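Local coordinates for putative hydantoin racemase (PDB 3QVL), which interconverts the enantiomers of allantoin and probably those of other 5-monosubstituted hydantoins such as 5-benzylhydantoin, at residues 4-9 against 17-22; 72-77 against 209-214; 85-88 against 94-97; 184-189 against 202-207. One frame throughout, in Å; residues are numbered along the deposited sequence. Where two conformers were deposited one is given.

Contact 1 (4-9 against 17-22)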
# COMPACT_ATOMS: atom_id res chain seq x y z
N ILE A 4 5.18 32.63 -17.66
CA ILE A 4 4.43 31.60 -16.95
C ILE A 4 3.02 32.09 -16.64
O ILE A 4 2.83 33.11 -15.98
CB ILE A 4 5.13 31.16 -15.64
CG1 ILE A 4 6.57 30.71 -15.93
CG2 ILE A 4 4.34 30.05 -14.94
CD1 ILE A 4 7.43 30.53 -14.69
N GLN A 5 2.03 31.35 -17.14
CA GLN A 5 0.63 31.64 -16.88
C GLN A 5 0.22 31.00 -15.56
O GLN A 5 0.16 29.77 -15.45
CB GLN A 5 -0.25 31.14 -18.02
CG GLN A 5 -1.70 31.59 -17.94
CD GLN A 5 -2.61 30.83 -18.88
OE1 GLN A 5 -2.48 29.62 -19.06
NE2 GLN A 5 -3.55 31.54 -19.49
N VAL A 6 -0.05 31.83 -14.55
CA VAL A 6 -0.50 31.33 -13.26
C VAL A 6 -2.02 31.47 -13.17
O VAL A 6 -2.55 32.57 -13.06
CB VAL A 6 0.20 32.06 -12.08
CG1 VAL A 6 -0.20 31.44 -10.75
CG2 VAL A 6 1.72 32.00 -12.24
N ILE A 7 -2.70 30.33 -13.24
CA ILE A 7 -4.16 30.29 -13.31
C ILE A 7 -4.79 30.05 -11.94
O ILE A 7 -4.61 28.99 -11.35
CB ILE A 7 -4.66 29.20 -14.29
CG1 ILE A 7 -3.96 29.31 -15.65
CG2 ILE A 7 -6.19 29.27 -14.44
CD1 ILE A 7 -4.09 28.07 -16.51
N ASN A 8 -5.52 31.05 -11.46
CA ASN A 8 -6.43 30.85 -10.34
C ASN A 8 -7.69 30.19 -10.89
O ASN A 8 -8.40 30.80 -11.69
CB ASN A 8 -6.77 32.19 -9.66
CG ASN A 8 -7.77 32.04 -8.52
OD1 ASN A 8 -8.00 30.95 -8.01
ND2 ASN A 8 -8.37 33.16 -8.12
N PRO A 9 -7.96 28.93 -10.49
CA PRO A 9 -9.10 28.18 -11.01
C PRO A 9 -10.47 28.71 -10.57
O PRO A 9 -11.47 28.40 -11.20
CB PRO A 9 -8.87 26.77 -10.46
CG PRO A 9 -7.40 26.71 -10.21
CD PRO A 9 -7.10 28.07 -9.67
N GLU A 17 -5.23 38.14 -7.12
CA GLU A 17 -4.25 39.15 -6.69
C GLU A 17 -3.24 38.58 -5.70
O GLU A 17 -2.04 38.83 -5.82
CB GLU A 17 -4.96 40.35 -6.07
CG GLU A 17 -5.73 41.22 -7.06
CD GLU A 17 -6.78 42.10 -6.38
OE1 GLU A 17 -6.65 42.38 -5.17
OE2 GLU A 17 -7.74 42.50 -7.07
N THR A 18 -3.74 37.82 -4.72
CA THR A 18 -2.89 37.17 -3.72
C THR A 18 -1.96 36.15 -4.37
O THR A 18 -0.76 36.12 -4.08
CB THR A 18 -3.75 36.47 -2.63
OG1 THR A 18 -4.63 37.43 -2.03
CG2 THR A 18 -2.87 35.86 -1.53
N ILE A 19 -2.52 35.33 -5.26
CA ILE A 19 -1.76 34.33 -6.01
C ILE A 19 -0.71 34.98 -6.91
O ILE A 19 0.45 34.55 -6.93
CB ILE A 19 -2.72 33.42 -6.82
CG1 ILE A 19 -3.47 32.46 -5.88
CG2 ILE A 19 -1.96 32.63 -7.88
CD1 ILE A 19 -4.74 31.88 -6.47
N GLY A 20 -1.11 36.02 -7.64
CA GLY A 20 -0.21 36.76 -8.52
C GLY A 20 0.95 37.41 -7.79
O GLY A 20 2.08 37.41 -8.29
N ALA A 21 0.68 37.97 -6.61
CA ALA A 21 1.70 38.60 -5.78
C ALA A 21 2.74 37.59 -5.29
O ALA A 21 3.94 37.88 -5.29
CB ALA A 21 1.06 39.33 -4.61
N ALA A 22 2.27 36.41 -4.88
CA ALA A 22 3.16 35.34 -4.41
C ALA A 22 4.04 34.80 -5.53
O ALA A 22 5.21 34.48 -5.31
CB ALA A 22 2.35 34.23 -3.78
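Ile19 reaches from its helix to the strand and the loop beyond it with two methyl groups, each meeting a different residue. Its branch methyl CG2 takes Val6 CG1 at 3.6 Å, the two side chains slanting across one another. The longer arm goes the other way: with CG1 anti to the carbonyl carbon (chi1 -73°) and chi2 close to extended, CD1 is carried past the end of the strand and settles over the flat side of the Asn8 amide. There Ile19 CD1 is 3.7 Å from Asn8 CG and 3.8 Å from Asn8 CB, with the two side chains nearly at right angles. A beta-branched isoleucine suits this place because one residue offers a short branch to Val6 and a longer arm to the amide of Asn8.

Strand 2-7, helix 13-26 and strand 31-36 form the first beta-alpha-beta unit of a parallel sheet, and this packing seats the helix on its own first strand. Val6 points toward the helix, whereas Ile7 turns to the other face of the sheet, against helix 48-68. Ile19 also touches Val204 of helix 203-216.

Ile19 covers one face of the amide, while Asn8 ND2 is hydrogen-bonded to Asn10 OD1 and Thr16 OG1, an amide being suited to hold both while its CG stands anti to the backbone N (chi1 177°). Since Asn10 ND2 binds the ligand 5HY, Asn8 is placed as a second-shell residue and probably helps set the rotation of the Asn10 amide.

Contact 2 (72-77 against 209-214). Unlike the reference sequence in segment 72-77: Ser77 (reference Cys). With 5HY ([(4R)-2,5-dioxoimidazolidin-4-yl]acetic acid), chain C.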
# COMPACT_ATOMS: atom_id res chain seq x y z
N GLY A 72 4.96 27.89 -19.73
CA GLY A 72 4.38 26.95 -18.77
C GLY A 72 3.17 27.49 -18.04
O GLY A 72 2.83 28.67 -18.17
N HIS A 73 2.53 26.62 -17.26
CA HIS A 73 1.29 26.97 -16.56
C HIS A 73 1.32 26.50 -15.11
O HIS A 73 1.96 25.50 -14.77
CB HIS A 73 0.07 26.36 -17.25
CG HIS A 73 0.07 26.50 -18.74
ND1 HIS A 73 -0.68 27.45 -19.40
CD2 HIS A 73 0.71 25.79 -19.70
CE1 HIS A 73 -0.49 27.32 -20.70
NE2 HIS A 73 0.35 26.33 -20.91
N VAL A 74 0.61 27.24 -14.26
CA VAL A 74 0.41 26.86 -12.86
C VAL A 74 -1.09 26.82 -12.55
O VAL A 74 -1.81 27.76 -12.87
CB VAL A 74 1.13 27.85 -11.90
CG1 VAL A 74 0.73 27.60 -10.45
CG2 VAL A 74 2.65 27.75 -12.05
N ILE A 75 -1.54 25.72 -11.96
CA ILE A 75 -2.93 25.61 -11.49
C ILE A 75 -2.97 25.95 -10.00
O ILE A 75 -2.50 25.17 -9.16
CB ILE A 75 -3.53 24.21 -11.78
CG1 ILE A 75 -3.58 23.95 -13.29
CG2 ILE A 75 -4.93 24.09 -11.17
CD1 ILE A 75 -4.00 22.55 -13.67
N ALA A 76 -3.52 27.12 -9.70
CA ALA A 76 -3.36 27.74 -8.38
C ALA A 76 -4.50 27.53 -7.37
O ALA A 76 -4.90 28.47 -6.68
CB ALA A 76 -3.02 29.22 -8.53
N SER A 77 -5.00 26.30 -7.32
CA SER A 77 -5.94 25.86 -6.28
C SER A 77 -5.43 24.55 -5.69
O SER A 77 -4.90 23.71 -6.42
CB SER A 77 -7.34 25.67 -6.86
OG SER A 77 -8.26 25.29 -5.85
N LYS A 209 8.56 28.01 -9.48
CA LYS A 209 9.94 27.55 -9.52
C LYS A 209 10.09 26.22 -10.27
O LYS A 209 11.11 25.98 -10.91
CB LYS A 209 10.54 27.44 -8.12
CG LYS A 209 10.49 28.72 -7.26
CD LYS A 209 10.92 29.99 -8.01
CE LYS A 209 12.43 30.07 -8.21
NZ LYS A 209 12.80 31.31 -8.95
N MET A 210 9.07 25.37 -10.17
CA MET A 210 9.06 24.09 -10.89
C MET A 210 8.95 24.29 -12.40
O MET A 210 9.65 23.62 -13.16
CB MET A 210 7.93 23.17 -10.39
CG MET A 210 8.10 22.65 -8.96
SD MET A 210 9.71 21.88 -8.60
CE MET A 210 10.60 23.28 -7.92
N VAL A 211 8.08 25.21 -12.81
CA VAL A 211 7.94 25.56 -14.23
C VAL A 211 9.25 26.13 -14.77
O VAL A 211 9.73 25.69 -15.81
CB VAL A 211 6.77 26.55 -14.47
CG1 VAL A 211 6.73 26.99 -15.93
CG2 VAL A 211 5.44 25.92 -14.08
N GLU A 212 9.83 27.08 -14.04
CA GLU A 212 11.12 27.68 -14.40
C GLU A 212 12.21 26.62 -14.53
O GLU A 212 13.02 26.67 -15.46
CB GLU A 212 11.54 28.73 -13.37
CG GLU A 212 10.79 30.05 -13.47
CD GLU A 212 11.15 31.01 -12.36
OE1 GLU A 212 11.63 30.56 -11.30
OE2 GLU A 212 10.96 32.23 -12.54
N SER A 213 12.23 25.68 -13.59
CA SER A 213 13.20 24.59 -13.58
C SER A 213 13.06 23.69 -14.81
O SER A 213 14.04 23.40 -15.48
CB SER A 213 13.08 23.76 -12.30
OG SER A 213 13.41 24.54 -11.17
N LEU A 214 11.82 23.27 -15.10
CA LEU A 214 11.55 22.40 -16.25
C LEU A 214 11.89 23.07 -17.58
O LEU A 214 12.43 22.43 -18.48
CB LEU A 214 10.09 21.93 -16.24
CG LEU A 214 9.72 20.88 -15.17
CD1 LEU A 214 8.22 20.81 -14.98
CD2 LEU A 214 10.29 19.50 -15.51
C 5HY C . -7.82 26.80 -3.14
N 5HY C . -10.06 26.29 -3.02
O 5HY C . -6.59 26.78 -3.06
CA 5HY C . -8.75 25.69 -2.70
CB 5HY C . -8.62 25.35 -1.20
CG 5HY C . -8.63 26.54 -0.23
OAB 5HY C . -10.73 28.22 -3.98
NAF 5HY C . -8.53 27.80 -3.66
CAI 5HY C . -9.83 27.48 -3.58
OD1 5HY C . -8.74 26.26 0.99
OD2 5HY C . -8.52 27.70 -0.69
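Strand 72-75 is an inner strand of a parallel sheet and leads at its C-terminal end into the ligand pocket, and the contact of Gly72, His73 and Val74 with Val211 lays helix 203-216 over its other end. Ser77, where the reference sequence has cysteine, lies in the pocket beside the hydantoin; its side chain was modelled in two conformers.

Strand and helix run nearly antiparallel, their axes 158° apart in direction and 8.5 Å apart at closest approach. Val211 carries the helix side with both methyls. CG1 stands anti to the backbone N (chi1 175°) and rests on Gly72, with Val211 CG1 3.7 Å from Gly72 CA; glycine, lacking a side chain, lets the valine press directly on the strand backbone. The other methyl meets the next two residues, Val211 CG2 lying 3.6 Å from His73 O and 3.9 Å from Val74 CG2. His73 itself points away, and its ND1 bonds Gln5 OE1.

On the helix, Ser213 N and Ser213 OG approach Lys209 O from opposite faces of its plane, the hydroxyl bond being 2.7 Å from Ser213 OG to Lys209 O. Lys209 NZ makes a salt bridge of 2.7 Å with Glu212 OE1 through the syn lone pair, while Glu212 OE2 accepts from Thr31 OG1 and Ala28 N.

The helix also meets the second subunit, Met210 packing against Met210 there and Leu214 against Met104. Within the chain, strands 2-7 and 94-96 flank the contact, Val211 touching Ile4 and Ile95, and Val74 packs against Ile97 of helix 97-108.

Contact 3 (85-88 against 94-97)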
# COMPACT_ATOMS: atom_id res chain seq x y z
N ALA A 85 -5.86 16.95 -17.48
CA ALA A 85 -6.56 17.52 -18.63
C ALA A 85 -5.77 18.69 -19.22
O ALA A 85 -5.64 18.81 -20.44
CB ALA A 85 -7.96 17.98 -18.23
N ALA A 86 -5.24 19.54 -18.34
CA ALA A 86 -4.42 20.69 -18.73
C ALA A 86 -3.11 20.26 -19.38
O ALA A 86 -2.66 20.89 -20.34
CB ALA A 86 -4.15 21.57 -17.52
N ARG A 87 -2.51 19.19 -18.87
CA ARG A 87 -1.26 18.66 -19.41
C ARG A 87 -1.43 18.10 -20.82
O ARG A 87 -0.51 18.17 -21.64
CB ARG A 87 -0.65 17.62 -18.48
CG ARG A 87 -0.03 18.24 -17.24
CD ARG A 87 0.62 17.22 -16.34
NE ARG A 87 1.23 17.88 -15.19
CZ ARG A 87 1.77 17.26 -14.14
NH1 ARG A 87 1.80 15.93 -14.08
NH2 ARG A 87 2.29 17.97 -13.16
N GLU A 88 -2.62 17.56 -21.11
CA GLU A 88 -2.96 17.10 -22.45
C GLU A 88 -3.08 18.27 -23.42
O GLU A 88 -2.54 18.22 -24.53
CB GLU A 88 -4.26 16.30 -22.44
CG GLU A 88 -4.15 14.91 -21.81
CD GLU A 88 -5.43 14.10 -21.96
OE1 GLU A 88 -6.45 14.64 -22.42
OE2 GLU A 88 -5.40 12.90 -21.62
N VAL A 94 2.59 21.88 -16.96
CA VAL A 94 1.54 22.38 -16.08
C VAL A 94 1.77 21.80 -14.68
O VAL A 94 1.80 20.58 -14.51
CB VAL A 94 0.12 22.01 -16.58
CG1 VAL A 94 -0.94 22.67 -15.71
CG2 VAL A 94 -0.07 22.41 -18.04
N ILE A 95 1.92 22.68 -13.70
CA ILE A 95 2.19 22.27 -12.32
C ILE A 95 1.08 22.74 -11.39
O ILE A 95 0.72 23.92 -11.38
CB ILE A 95 3.57 22.81 -11.82
CG1 ILE A 95 4.70 22.47 -12.81
CG2 ILE A 95 3.89 22.29 -10.41
CD1 ILE A 95 4.95 20.98 -13.05
N GLY A 96 0.54 21.81 -10.61
CA GLY A 96 -0.45 22.14 -9.58
C GLY A 96 0.24 22.64 -8.32
O GLY A 96 1.38 22.26 -8.04
N ILE A 97 -0.45 23.48 -7.56
CA ILE A 97 0.14 24.05 -6.34
C ILE A 97 0.20 23.06 -5.17
O ILE A 97 1.13 23.12 -4.36
CB ILE A 97 -0.49 25.40 -5.91
CG1 ILE A 97 -1.97 25.25 -5.56
CG2 ILE A 97 -0.25 26.46 -6.98
CD1 ILE A 97 -2.48 26.32 -4.60
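Arg87 turns the flank of its guanidinium to Val94 O, so that NE and NH2 share one acceptor, and thereby ties helix 83-89 to the strand that follows it in the beta-alpha-beta unit of strand 72-75, helix 83-89 and strand 94-96. Arg87 NE donates to Val94 O at 2.8 Å (N-H...O angle 153°), and Arg87 NH2 reaches the same Val94 O at 3.0 Å. Both donors lie in the carbonyl plane and the oxygen lies in the guanidinium plane, so the two groups meet flat, edge to edge.

Strand 94-96 is an edge strand of its sheet within the chain. Ile95 pairs with His73 and Ile75 of the inner strand, while Val94 O is satisfied by the arginine instead. The guanidinium has further partners: NH2 forms a salt bridge with Glu99, and NH1 donates to Thr106 O of the second subunit. Glu99 also accepts from the N of Gly96, the N-cap residue of helix 97-108.

An extended arginine suits this place because its aliphatic part packs on Val94 while its head bonds the carbonyl, with Arg87 CG 3.8 Å from Val94 CB. Beside it small Ala86 lets the helix come close, its CB 3.8 Å from Val94 CG1.

Contact 4 (184-189 against 202-207)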
# COMPACT_ATOMS: atom_id res chain seq x y z
N GLY A 184 -5.12 31.11 -1.30
CA GLY A 184 -5.33 32.32 -0.50
C GLY A 184 -4.35 32.50 0.64
O GLY A 184 -4.28 33.58 1.23
N MET A 185 -3.61 31.44 0.97
CA MET A 185 -2.60 31.48 2.02
C MET A 185 -1.21 31.77 1.47
O MET A 185 -0.23 31.84 2.23
CB MET A 185 -2.56 30.14 2.77
CG MET A 185 -3.79 29.84 3.61
SD MET A 185 -3.70 28.19 4.34
CE MET A 185 -5.41 27.93 4.79
N ALA A 186 -1.13 31.97 0.16
CA ALA A 186 0.15 32.07 -0.57
C ALA A 186 1.15 33.07 0.01
O ALA A 186 2.35 32.77 0.11
CB ALA A 186 -0.11 32.37 -2.04
N THR A 187 0.68 34.25 0.41
CA THR A 187 1.56 35.32 0.89
C THR A 187 1.91 35.20 2.39
O THR A 187 2.60 36.07 2.93
CB THR A 187 0.98 36.72 0.59
OG1 THR A 187 -0.34 36.83 1.13
CG2 THR A 187 0.93 36.97 -0.92
N LEU A 188 1.45 34.13 3.03
CA LEU A 188 1.71 33.88 4.45
C LEU A 188 2.97 33.05 4.70
O LEU A 188 3.51 33.06 5.81
CB LEU A 188 0.50 33.19 5.09
CG LEU A 188 -0.62 34.00 5.76
CD1 LEU A 188 -0.99 35.26 4.99
CD2 LEU A 188 -1.84 33.10 5.94
N ALA A 189 3.42 32.34 3.67
CA ALA A 189 4.51 31.37 3.77
C ALA A 189 5.81 31.93 4.36
O ALA A 189 6.36 31.36 5.30
CB ALA A 189 4.78 30.73 2.42
N ASP A 202 4.34 27.49 0.47
CA ASP A 202 3.28 27.93 -0.43
C ASP A 202 3.47 27.27 -1.80
O ASP A 202 4.54 27.38 -2.41
CB ASP A 202 3.29 29.45 -0.58
CG ASP A 202 2.64 29.93 -1.86
OD1 ASP A 202 1.51 29.49 -2.17
OD2 ASP A 202 3.25 30.76 -2.56
N GLY A 203 2.43 26.59 -2.26
CA GLY A 203 2.45 25.89 -3.54
C GLY A 203 2.52 26.79 -4.76
O GLY A 203 3.04 26.38 -5.80
N VAL A 204 1.98 28.00 -4.64
CA VAL A 204 2.01 28.97 -5.75
C VAL A 204 3.45 29.30 -6.14
O VAL A 204 3.84 29.11 -7.29
CB VAL A 204 1.23 30.27 -5.41
CG1 VAL A 204 1.35 31.29 -6.54
CG2 VAL A 204 -0.23 29.96 -5.12
N SER A 205 4.22 29.77 -5.17
CA SER A 205 5.63 30.10 -5.37
C SER A 205 6.44 28.88 -5.80
O SER A 205 7.28 28.97 -6.70
CB SER A 205 6.22 30.74 -4.11
OG SER A 205 6.10 29.88 -2.99
N ALA A 206 6.17 27.73 -5.17
CA ALA A 206 6.84 26.47 -5.48
C ALA A 206 6.60 26.02 -6.92
O ALA A 206 7.53 25.58 -7.60
CB ALA A 206 6.42 25.39 -4.50
N ALA A 207 5.35 26.13 -7.38
CA ALA A 207 4.98 25.73 -8.73
C ALA A 207 5.64 26.60 -9.79
O ALA A 207 6.06 26.10 -10.84
CB ALA A 207 3.47 25.74 -8.90
O HOH W 1 4.78 32.77 -1.00
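Asp202 OD2 accepts from Ser205 N at 3.0 Å, a fairly straight bond (161°) that arrives from above the carboxylate plane, and also from a water. That water is what joins the two segments by polar bonds: it donates to Asp202 OD2 at 3.0 Å and to Ala186 O at 2.7 Å. Ala186 O and Asp202 OD2 are both acceptors and cannot bond each other, so a water with two hydrogens to give is a fitting bridge. The second carboxylate oxygen, OD1, takes Val204 N in a weak bond.

Around this polar centre the contact is made of small groups. Ala186 CB lies against the carboxylate, 3.3 Å from Asp202 OD1, and also touches Val204 CG2 at 3.9 Å. Further on, Ala189 CB meets Asp202 CB at 3.6 Å. Alanine suits both positions, since a single methyl lets the backbone of 184-189 come close to the aspartate without blocking its oxygens. With CG held near anti to the backbone N (chi1 157°), the carboxylate folds back over the amides that follow it.

Helix 13-26 covers the site through Ala22, which touches both Ala186 and Asp202. Upstream, Gly184 N bonds Ser182 OG, which itself binds the ligand, so the segment 184-189 continues directly from the pocket wall.

An aspartate at the N-cap, accepting from the amides two and three residues on, is a classic helix start; its negative charge would also be favoured by the helix end. Here it begins helix 203-216, directly after strand 200-201.

How the contacts relate
From the N terminus, contact 1 closes first, the short connection from strand 2-7 into helix 13-26, and is complete before the others begin. Contact 2 opens at strand 72-75 and closes only at helix 203-216, making a long loop. Contacts 3 and 4 both nest inside it, one after the other, and none cross. Contacts 1, 2 and 3 share one parallel sheet: Ile7 is in backbone bonding range of Val74 and Ala76, and Ile95 of His73 and Ile75. Contact 4 starts the helix that contact 2 uses further along; it also meets contact 1, where helix 13-26 lies against 184-189, and contact 3 where Ile97 packs on Gly203.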